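Local structure of fibrinogen-binding protein (Staphylococcus aureus subsp. aureus, 3T49) at residues P28-T33 / K65-I70; K42-K47 / V51-A56; N14-Y19 / M36-A41. The protein probably acts as a secreted virulence factor of the staphylococcal complement inhibitor (SCIN) family, whose members block host complement at the C3b-containing convertases. All coordinates share one frame; numbering follows the deposited sequence.

Contact 1 of 3, residues P28-T33 / K65-I70. With SO4 (sulfate ion), chain F; SO4 (sulfate ion), chain G.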
loop_
_atom_site.group_PDB
_atom_site.type_symbol
_atom_site.label_atom_id
_atom_site.label_comp_id
_atom_site.label_asym_id
_atom_site.label_seq_id
_atom_site.Cartn_x
_atom_site.Cartn_y
_atom_site.Cartn_z
ATOM N N PRO A 28 6.625 -12.328 -6.891
ATOM C CA PRO A 28 6.978 -10.909 -7.096
ATOM C C PRO A 28 5.814 -9.935 -7.271
ATOM O O PRO A 28 5.998 -8.738 -7.041
ATOM C CB PRO A 28 7.825 -10.959 -8.366
ATOM C CG PRO A 28 8.439 -12.297 -8.362
ATOM C CD PRO A 28 7.394 -13.216 -7.786
ATOM N N TYR A 29 4.631 -10.404 -7.656
ATOM C CA TYR A 29 3.456 -9.557 -7.757
ATOM C C TYR A 29 3.262 -8.711 -6.504
ATOM O O TYR A 29 2.904 -7.537 -6.607
ATOM C CB TYR A 29 2.194 -10.416 -8.017
ATOM C CG TYR A 29 0.919 -9.639 -7.865
ATOM C CD1 TYR A 29 0.415 -8.876 -8.906
ATOM C CD2 TYR A 29 0.210 -9.663 -6.659
ATOM C CE1 TYR A 29 -0.733 -8.143 -8.758
ATOM C CE2 TYR A 29 -0.924 -8.924 -6.496
ATOM C CZ TYR A 29 -1.412 -8.171 -7.555
ATOM O OH TYR A 29 -2.559 -7.419 -7.402
ATOM N N TYR A 30 3.428 -9.316 -5.324
ATOM C CA TYR A 30 3.032 -8.634 -4.113
ATOM C C TYR A 30 3.895 -7.400 -3.860
ATOM O O TYR A 30 3.377 -6.299 -3.668
ATOM C CB TYR A 30 2.984 -9.627 -2.919
ATOM C CG TYR A 30 1.923 -10.654 -3.185
ATOM C CD1 TYR A 30 0.580 -10.351 -2.954
ATOM C CD2 TYR A 30 2.246 -11.871 -3.750
ATOM C CE1 TYR A 30 -0.399 -11.267 -3.268
ATOM C CE2 TYR A 30 1.250 -12.809 -4.069
ATOM C CZ TYR A 30 -0.045 -12.468 -3.821
ATOM O OH TYR A 30 -1.041 -13.364 -4.154
ATOM N N LYS A 31 5.201 -7.569 -3.902
ATOM C CA LYS A 31 6.083 -6.421 -3.711
ATOM C C LYS A 31 5.902 -5.364 -4.794
ATOM O O LYS A 31 5.898 -4.167 -4.503
ATOM C CB LYS A 31 7.528 -6.877 -3.633
ATOM C CG LYS A 31 8.448 -5.733 -3.191
ATOM C CD LYS A 31 9.868 -6.199 -2.959
ATOM C CE LYS A 31 10.797 -4.991 -2.912
ATOM N NZ LYS A 31 11.104 -4.487 -4.313
ATOM N N ARG A 32 5.750 -5.765 -6.045
ATOM C CA ARG A 32 5.618 -4.740 -7.073
ATOM C C ARG A 32 4.303 -3.983 -6.969
ATOM O O ARG A 32 4.268 -2.797 -7.289
ATOM C CB ARG A 32 5.921 -5.250 -8.492
ATOM C CG ARG A 32 4.876 -6.123 -9.108
ATOM C CD ARG A 32 5.057 -6.256 -10.659
ATOM N NE ARG A 32 4.158 -7.311 -11.129
ATOM C CZ ARG A 32 4.474 -8.598 -11.191
ATOM N NH1 ARG A 32 5.664 -9.043 -10.860
ATOM N NH2 ARG A 32 3.550 -9.455 -11.592
ATOM N N THR A 33 3.251 -4.614 -6.437
ATOM C CA THR A 33 2.003 -3.913 -6.193
ATOM C C THR A 33 2.158 -2.903 -5.037
ATOM O O THR A 33 1.676 -1.763 -5.111
ATOM C CB THR A 33 0.852 -4.916 -5.962
ATOM O OG1 THR A 33 0.745 -5.754 -7.118
ATOM C CG2 THR A 33 -0.455 -4.180 -5.754
ATOM N N LYS A 65 -4.166 -6.956 3.018
ATOM C CA LYS A 65 -5.092 -8.036 3.394
ATOM C C LYS A 65 -4.725 -9.311 2.651
ATOM O O LYS A 65 -4.745 -10.400 3.260
ATOM C CB LYS A 65 -6.532 -7.620 3.100
ATOM C CG LYS A 65 -7.533 -8.659 3.592
ATOM C CD LYS A 65 -8.967 -8.121 3.479
ATOM C CE LYS A 65 -9.940 -9.073 4.202
ATOM N NZ LYS A 65 -11.363 -8.673 4.077
ATOM N N GLU A 66 -4.423 -9.215 1.358
ATOM C CA GLU A 66 -4.027 -10.390 0.570
ATOM C C GLU A 66 -2.777 -11.046 1.151
ATOM O O GLU A 66 -2.711 -12.284 1.281
ATOM C CB GLU A 66 -3.827 -10.051 -0.908
ATOM C CG GLU A 66 -5.146 -9.846 -1.602
ATOM C CD GLU A 66 -5.085 -9.116 -2.910
ATOM O OE1 GLU A 66 -4.093 -8.438 -3.189
ATOM O OE2 GLU A 66 -6.099 -9.160 -3.650
ATOM N N ILE A 67 -1.794 -10.236 1.505
ATOM C CA ILE A 67 -0.549 -10.750 2.048
ATOM C C ILE A 67 -0.800 -11.382 3.402
ATOM O O ILE A 67 -0.330 -12.510 3.658
ATOM C CB ILE A 67 0.499 -9.639 2.120
ATOM C CG1 ILE A 67 0.954 -9.265 0.702
ATOM C CG2 ILE A 67 1.672 -10.074 2.969
ATOM C CD1 ILE A 67 1.746 -7.967 0.658
ATOM N N ASP A 68 -1.552 -10.727 4.270
ATOM C CA ASP A 68 -1.893 -11.295 5.560
ATOM C C ASP A 68 -2.606 -12.650 5.399
ATOM O O ASP A 68 -2.297 -13.616 6.108
ATOM C CB ASP A 68 -2.820 -10.372 6.362
ATOM C CG ASP A 68 -2.126 -9.164 6.936
ATOM O OD1 ASP A 68 -0.901 -9.137 6.995
ATOM O OD2 ASP A 68 -2.860 -8.233 7.409
ATOM N N GLU A 69 -3.542 -12.742 4.476
ATOM C CA GLU A 69 -4.316 -13.966 4.331
ATOM C C GLU A 69 -3.467 -15.098 3.790
ATOM O O GLU A 69 -3.621 -16.233 4.259
ATOM C CB GLU A 69 -5.585 -13.700 3.531
ATOM C CG GLU A 69 -6.593 -12.892 4.380
ATOM C CD GLU A 69 -7.952 -12.717 3.771
ATOM O OE1 GLU A 69 -8.109 -13.019 2.583
ATOM O OE2 GLU A 69 -8.844 -12.263 4.520
ATOM N N ILE A 70 -2.519 -14.838 2.905
ATOM C CA ILE A 70 -1.654 -15.928 2.435
ATOM C C ILE A 70 -0.752 -16.388 3.576
ATOM O O ILE A 70 -0.572 -17.604 3.820
ATOM C CB ILE A 70 -0.789 -15.505 1.254
ATOM C CG1 ILE A 70 -1.640 -15.303 0.006
ATOM C CG2 ILE A 70 0.264 -16.576 0.929
ATOM C CD1 ILE A 70 -0.887 -14.559 -1.109
HETATM S S SO4 F . 0.764 -6.889 -12.610
HETATM O O1 SO4 F . 1.701 -6.108 -11.806
HETATM O O2 SO4 F . 0.847 -6.443 -13.997
HETATM O O3 SO4 F . 1.096 -8.303 -12.516
HETATM O O4 SO4 F . -0.591 -6.675 -12.113
HETATM S S SO4 G . 13.683 -7.175 -4.601
HETATM O O1 SO4 G . 13.700 -5.954 -3.801
HETATM O O2 SO4 G . 14.935 -7.282 -5.345
HETATM O O3 SO4 G . 13.538 -8.351 -3.749
HETATM O O4 SO4 G . 12.567 -7.112 -5.534
HETATM O O HOH W 1 -4.018 -6.481 -5.170
#
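The ring of Tyr-30 fills the gap between helix 28-47 and helix 50-72 and meets two isoleucines one turn apart. CD1 of Tyr-30 lies 3.8 Å from CG1 of Ile-67. The two side chains pass side by side, running opposite ways. The methyl CD1 of Ile-70 lies against the CZ-OH end of the ring, coming from the opposite direction, and sits 3.5 Å from CZ of Tyr-30. Both isoleucines approach the ring obliquely. CB of Glu-66 adds a looser contact at CE1. The ring points across because CG of Tyr-30 is anti to the carbonyl carbon (chi1 -64°). CD2 of Tyr-29 stands over the centre of one face of the Tyr-30 ring. Ile-63, one turn before Ile-67 on helix 50-72, touches both tyrosines.

The two helices run nearly antiparallel, at 149°, as neighbours in the helical bundle of the SCIN family. Their local axes are 11.2 Å apart, which leaves room for a whole aromatic ring.

No direct hydrogen bond joins the segments. One water bridges them instead. It lies 2.8 Å from OH of Tyr-29 and donates to OE1 of Glu-66. The other carboxylate oxygen of Glu-66 forms a salt bridge with Lys-62.

Two sulfate ions, probably from the crystallisation liquor, sit on different sides of the start of helix 28-47. Arg-32 grips one with two nearly straight bonds: NE to O1 at 2.8 Å and NH2 to O3 at 2.9 Å. The sulfate sits at the edge of the guanidinium, in its plane. Lys-31 holds the second sulfate through NZ, 3.2 Å from its O4.

Contact 2 of 3, residues K42-K47 / V51-A56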
loop_
_atom_site.group_PDB
_atom_site.type_symbol
_atom_site.label_atom_id
_atom_site.label_comp_id
_atom_site.label_asym_id
_atom_site.label_seq_id
_atom_site.Cartn_x
_atom_site.Cartn_y
_atom_site.Cartn_z
ATOM N N LYS A 42 2.422 8.499 -2.432
ATOM C CA LYS A 42 3.289 9.635 -2.132
ATOM C C LYS A 42 3.026 10.792 -3.058
ATOM O O LYS A 42 3.010 11.948 -2.609
ATOM C CB LYS A 42 4.754 9.206 -2.149
ATOM C CG LYS A 42 5.073 8.250 -1.055
ATOM C CD LYS A 42 6.509 7.745 -1.074
ATOM C CE LYS A 42 6.729 6.794 0.083
ATOM N NZ LYS A 42 8.140 6.351 0.253
ATOM N N ALA A 43 2.789 10.520 -4.330
ATOM C CA ALA A 43 2.470 11.581 -5.288
ATOM C C ALA A 43 1.125 12.208 -4.987
ATOM O O ALA A 43 0.986 13.437 -5.105
ATOM C CB ALA A 43 2.487 11.032 -6.706
ATOM N N ALA A 44 0.150 11.401 -4.600
ATOM C CA ALA A 44 -1.191 11.906 -4.297
ATOM C C ALA A 44 -1.154 12.811 -3.085
ATOM O O ALA A 44 -1.817 13.863 -3.066
ATOM C CB ALA A 44 -2.120 10.777 -4.061
ATOM N N LEU A 45 -0.389 12.435 -2.080
ATOM C CA LEU A 45 -0.241 13.315 -0.910
ATOM C C LEU A 45 0.392 14.653 -1.302
ATOM O O LEU A 45 -0.107 15.709 -0.944
ATOM C CB LEU A 45 0.565 12.629 0.181
ATOM C CG LEU A 45 -0.134 11.469 0.904
ATOM C CD1 LEU A 45 0.862 10.655 1.636
ATOM C CD2 LEU A 45 -1.204 12.019 1.832
ATOM N N LYS A 46 1.450 14.624 -2.089
ATOM C CA LYS A 46 2.188 15.832 -2.444
ATOM C C LYS A 46 1.330 16.794 -3.274
ATOM O O LYS A 46 1.533 18.039 -3.236
ATOM C CB LYS A 46 3.445 15.401 -3.211
ATOM C CG LYS A 46 4.395 16.500 -3.594
ATOM C CD LYS A 46 5.785 15.915 -3.824
ATOM C CE LYS A 46 6.332 15.275 -2.535
ATOM N NZ LYS A 46 7.794 14.969 -2.596
ATOM N N LYS A 47 0.385 16.251 -4.034
ATOM C CA LYS A 47 -0.500 17.066 -4.873
ATOM C C LYS A 47 -1.850 17.371 -4.202
ATOM O O LYS A 47 -2.703 18.058 -4.797
ATOM C CB LYS A 47 -0.764 16.381 -6.209
ATOM C CG LYS A 47 0.455 16.204 -7.096
ATOM C CD LYS A 47 0.060 15.519 -8.409
ATOM C CE LYS A 47 1.268 15.194 -9.298
ATOM N NZ LYS A 47 1.715 13.770 -9.183
ATOM N N VAL A 51 -8.709 12.099 -5.073
ATOM C CA VAL A 51 -9.156 10.957 -5.877
ATOM C C VAL A 51 -8.036 9.906 -5.862
ATOM O O VAL A 51 -8.293 8.726 -5.553
ATOM C CB VAL A 51 -9.513 11.383 -7.310
ATOM C CG1 VAL A 51 -9.807 10.188 -8.181
ATOM C CG2 VAL A 51 -10.755 12.283 -7.322
ATOM N N SER A 52 -6.789 10.332 -6.093
ATOM C CA SER A 52 -5.651 9.417 -6.070
ATOM C C SER A 52 -5.383 8.937 -4.663
ATOM O O SER A 52 -4.972 7.787 -4.486
ATOM C CB SER A 52 -4.423 10.078 -6.663
ATOM O OG SER A 52 -4.647 10.348 -8.041
ATOM N N MET A 53 -5.582 9.767 -3.637
ATOM C CA MET A 53 -5.379 9.340 -2.246
ATOM C C MET A 53 -6.339 8.218 -1.938
ATOM O O MET A 53 -5.939 7.215 -1.329
ATOM C CB MET A 53 -5.525 10.503 -1.233
ATOM C CG MET A 53 -4.350 11.459 -1.286
ATOM S SD MET A 53 -4.286 12.666 0.087
ATOM C CE MET A 53 -5.560 13.853 -0.340
ATOM N N ALA A 54 -7.609 8.343 -2.338
ATOM C CA ALA A 54 -8.582 7.309 -2.055
ATOM C C ALA A 54 -8.228 6.009 -2.767
ATOM O O ALA A 54 -8.342 4.928 -2.171
ATOM C CB ALA A 54 -9.991 7.795 -2.449
ATOM N N ASP A 55 -7.796 6.094 -4.000
ATOM C CA ASP A 55 -7.461 4.919 -4.799
ATOM C C ASP A 55 -6.270 4.198 -4.166
ATOM O O ASP A 55 -6.259 2.970 -4.082
ATOM C CB ASP A 55 -7.154 5.332 -6.223
ATOM C CG ASP A 55 -8.413 5.705 -7.003
ATOM O OD1 ASP A 55 -9.516 5.378 -6.519
ATOM O OD2 ASP A 55 -8.286 6.324 -8.079
ATOM N N ALA A 56 -5.269 4.947 -3.727
ATOM C CA ALA A 56 -4.082 4.346 -3.115
ATOM C C ALA A 56 -4.423 3.720 -1.778
ATOM O O ALA A 56 -3.886 2.666 -1.427
ATOM C CB ALA A 56 -2.980 5.358 -2.955
#
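Ala-44 meets both Ser-52 and Met-53 through its single methyl group. CB of Ala-44 is 3.5 Å from CB of Ser-52 and 3.6 Å from CG of Met-53. The arrangement is an antiparallel helical hairpin, in which helix 28-47 turns back into helix 50-72 through a very short connection. The local axes approach to 8.3 Å at an angle of 151°. Such closeness goes with the small residues at the interface. The CA atoms of Ala-44 and Met-53 are only 5.3 Å apart.

Beside the alanine, Leu-45 extends the apolar patch. It lies across Met-53, with the two side chains nearly perpendicular. No hydrogen bond passes between the segments, so the contact rests on apolar packing.

The next shell comes from helix 5-13. Leu-9 touches Met-53, while Ala-6, Arg-10 and Leu-13 touch Leu-45. The hairpin is thus packed against a third helix of the bundle. At the start of helix 50-72, OD1 of Asp-49 accepts a hydrogen bond from N of Ser-52, one of the residues that touch Ala-44. Met-53 leaves its backbone with CG anti to the carbonyl carbon and then bends at its last torsion (chi3 -75°). Its SD comes to 3.6 Å from CD2 of Leu-45.

Contact 3 of 3, residues N14-Y19 / M36-A41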
loop_
_atom_site.group_PDB
_atom_site.type_symbol
_atom_site.label_atom_id
_atom_site.label_comp_id
_atom_site.label_asym_id
_atom_site.label_seq_id
_atom_site.Cartn_x
_atom_site.Cartn_y
_atom_site.Cartn_z
ATOM N N ASN A 14 3.098 3.982 6.256
ATOM C CA ASN A 14 4.096 3.710 7.288
ATOM C C ASN A 14 4.343 2.214 7.460
ATOM O O ASN A 14 5.352 1.840 8.030
ATOM C CB ASN A 14 3.697 4.326 8.634
ATOM C CG ASN A 14 3.832 5.854 8.662
ATOM O OD1 ASN A 14 4.499 6.447 7.837
ATOM N ND2 ASN A 14 3.180 6.464 9.649
ATOM N N LYS A 15 3.428 1.377 6.972
ATOM C CA LYS A 15 3.606 -0.083 6.994
ATOM C C LYS A 15 4.126 -0.652 5.686
ATOM O O LYS A 15 4.375 -1.853 5.593
ATOM C CB LYS A 15 2.276 -0.770 7.304
ATOM C CG LYS A 15 1.525 -0.177 8.452
ATOM C CD LYS A 15 0.242 -0.980 8.699
ATOM C CE LYS A 15 -0.876 -0.114 9.295
ATOM N NZ LYS A 15 -0.425 0.604 10.498
ATOM N N SER A 16 4.293 0.174 4.668
ATOM C CA SER A 16 4.590 -0.358 3.337
ATOM C C SER A 16 5.923 -1.076 3.216
ATOM O O SER A 16 6.014 -2.096 2.536
ATOM C CB SER A 16 4.454 0.731 2.256
ATOM O OG SER A 16 5.369 1.807 2.464
ATOM N N ASN A 17 6.971 -0.555 3.847
ATOM C CA ASN A 17 8.265 -1.240 3.737
ATOM C C ASN A 17 8.291 -2.582 4.473
ATOM O O ASN A 17 8.896 -3.539 4.038
ATOM C CB ASN A 17 9.407 -0.332 4.217
ATOM C CG ASN A 17 9.627 0.873 3.312
ATOM O OD1 ASN A 17 9.674 0.750 2.098
ATOM N ND2 ASN A 17 9.736 2.046 3.909
ATOM N N VAL A 18 7.606 -2.636 5.610
ATOM C CA VAL A 18 7.444 -3.861 6.360
ATOM C C VAL A 18 6.721 -4.897 5.481
ATOM O O VAL A 18 7.138 -6.057 5.371
ATOM C CB VAL A 18 6.674 -3.591 7.685
ATOM C CG1 VAL A 18 6.050 -4.833 8.241
ATOM C CG2 VAL A 18 7.625 -2.981 8.725
ATOM N N TYR A 19 5.612 -4.506 4.857
ATOM C CA TYR A 19 4.893 -5.433 4.016
ATOM C C TYR A 19 5.727 -5.838 2.806
ATOM O O TYR A 19 5.673 -6.996 2.413
ATOM C CB TYR A 19 3.513 -4.865 3.592
ATOM C CG TYR A 19 2.417 -5.211 4.571
ATOM C CD1 TYR A 19 2.201 -4.455 5.710
ATOM C CD2 TYR A 19 1.645 -6.343 4.390
ATOM C CE1 TYR A 19 1.225 -4.798 6.639
ATOM C CE2 TYR A 19 0.684 -6.692 5.309
ATOM C CZ TYR A 19 0.483 -5.921 6.416
ATOM O OH TYR A 19 -0.488 -6.256 7.349
ATOM N N MET A 36 4.278 0.080 -6.525
ATOM C CA MET A 36 3.440 0.931 -7.356
ATOM C C MET A 36 2.600 1.869 -6.486
ATOM O O MET A 36 2.469 3.067 -6.768
ATOM C CB MET A 36 2.524 0.096 -8.257
ATOM C CG MET A 36 1.501 0.900 -9.032
ATOM S SD MET A 36 2.188 1.995 -10.242
ATOM C CE MET A 36 2.438 0.845 -11.589
ATOM N N ASN A 37 2.004 1.309 -5.448
ATOM C CA ASN A 37 1.142 2.132 -4.630
ATOM C C ASN A 37 1.867 3.030 -3.665
ATOM O O ASN A 37 1.306 4.039 -3.267
ATOM C CB ASN A 37 0.087 1.280 -3.990
ATOM C CG ASN A 37 -0.977 0.903 -4.991
ATOM O OD1 ASN A 37 -1.776 1.749 -5.406
ATOM N ND2 ASN A 37 -0.975 -0.346 -5.420
ATOM N N GLU A 38 3.116 2.729 -3.334
ATOM C CA GLU A 38 3.939 3.685 -2.622
ATOM C C GLU A 38 4.096 4.909 -3.472
ATOM O O GLU A 38 3.938 6.039 -3.011
ATOM C CB GLU A 38 5.319 3.110 -2.324
ATOM C CG GLU A 38 5.305 2.062 -1.238
ATOM C CD GLU A 38 6.668 1.432 -1.024
ATOM O OE1 GLU A 38 7.674 1.897 -1.622
ATOM O OE2 GLU A 38 6.766 0.476 -0.239
ATOM N N TYR A 39 4.427 4.706 -4.738
ATOM C CA TYR A 39 4.608 5.827 -5.655
ATOM C C TYR A 39 3.330 6.643 -5.802
ATOM O O TYR A 39 3.350 7.880 -5.716
ATOM C CB TYR A 39 5.070 5.307 -7.025
ATOM C CG TYR A 39 5.014 6.326 -8.131
ATOM C CD1 TYR A 39 5.982 7.286 -8.251
ATOM C CD2 TYR A 39 3.962 6.324 -9.031
ATOM C CE1 TYR A 39 5.939 8.228 -9.280
ATOM C CE2 TYR A 39 3.906 7.261 -10.064
ATOM C CZ TYR A 39 4.899 8.208 -10.166
ATOM O OH TYR A 39 4.860 9.150 -11.180
ATOM N N ARG A 40 2.211 5.965 -6.035
ATOM C CA ARG A 40 0.949 6.662 -6.260
ATOM C C ARG A 40 0.510 7.386 -4.993
ATOM O O ARG A 40 0.045 8.519 -5.080
ATOM C CB ARG A 40 -0.125 5.672 -6.702
ATOM C CG ARG A 40 0.090 5.116 -8.088
ATOM C CD ARG A 40 -1.018 4.178 -8.478
ATOM N NE ARG A 40 -0.882 3.821 -9.885
ATOM C CZ ARG A 40 -1.456 2.768 -10.444
ATOM N NH1 ARG A 40 -2.172 1.946 -9.709
ATOM N NH2 ARG A 40 -1.283 2.522 -11.737
ATOM N N ALA A 41 0.657 6.757 -3.833
ATOM C CA ALA A 41 0.275 7.391 -2.549
ATOM C C ALA A 41 1.112 8.617 -2.266
ATOM O O ALA A 41 0.582 9.685 -1.896
ATOM C CB ALA A 41 0.420 6.426 -1.404
HETATM O O HOH W 2 9.180 -0.615 0.090
#
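Ser-16 and Glu-38 face each other where the short helix 16-22 lies against the middle of helix 28-47. The closest approach is polar. Ser-16 is modelled in two conformers. In one of them, OG of Ser-16 lies 3.3 Å from OE2 of Glu-38 without forming a hydrogen bond. In that conformer OG sits between the backbone N and the carbonyl carbon (chi1 61°), and the hydroxyl turns back to bond to O of Leu-13, just before the segment.

The remaining direct contacts of the pair are van der Waals. CB of Ser-16 rests 3.4 Å from OE2 of Glu-38 and 3.8 Å from its CG. The glutamate chain runs out extended beyond CG, so its methylene and carboxylate both pass alongside the serine. Around them the helices of the SCIN bundle close in: Ile-34 and Tyr-64 also touch Ser-16.

A water makes the hydrogen-bonded link. It donates to OD1 of Asn-17 and, at 2.7 Å, to OE2 of Glu-38. OD1 of Asn-17 and OE2 of Glu-38 are themselves 3.7 Å apart; both are acceptors, and the water supplies the hydrogens. The amide of Asn-17 and the carboxylate are nearly perpendicular, with planes 83° apart.

Glu-38 is buried, and OE2 has no direct hydrogen bond from the facing segment. The water gives both acceptors a hydrogen each and so joins the helices here. Burial of the carboxylate could raise its pKa somewhat, while the water's donation would work the other way.

From the N terminus, helix 5-13 comes first, then helix 16-22. Contact 3 opens in the turn before helix 16-22 and in its first residues. It closes on the middle of helix 28-47, a loop of 16 residues between its segments. Contact 1 opens at the start of helix 28-47, inside that loop, and closes near the end of helix 50-72, so the two cross. Contact 2 opens after contact 3 has closed and is nested within contact 1. Contacts 1 and 2 hold the same helix pair on opposite sides of the chain's centre, about 20 Å apart between centres. Contact 3 lies between them and touches both: Tyr-19 meets Asp-68 and Ile-67, and Ala-41 meets Ala-56.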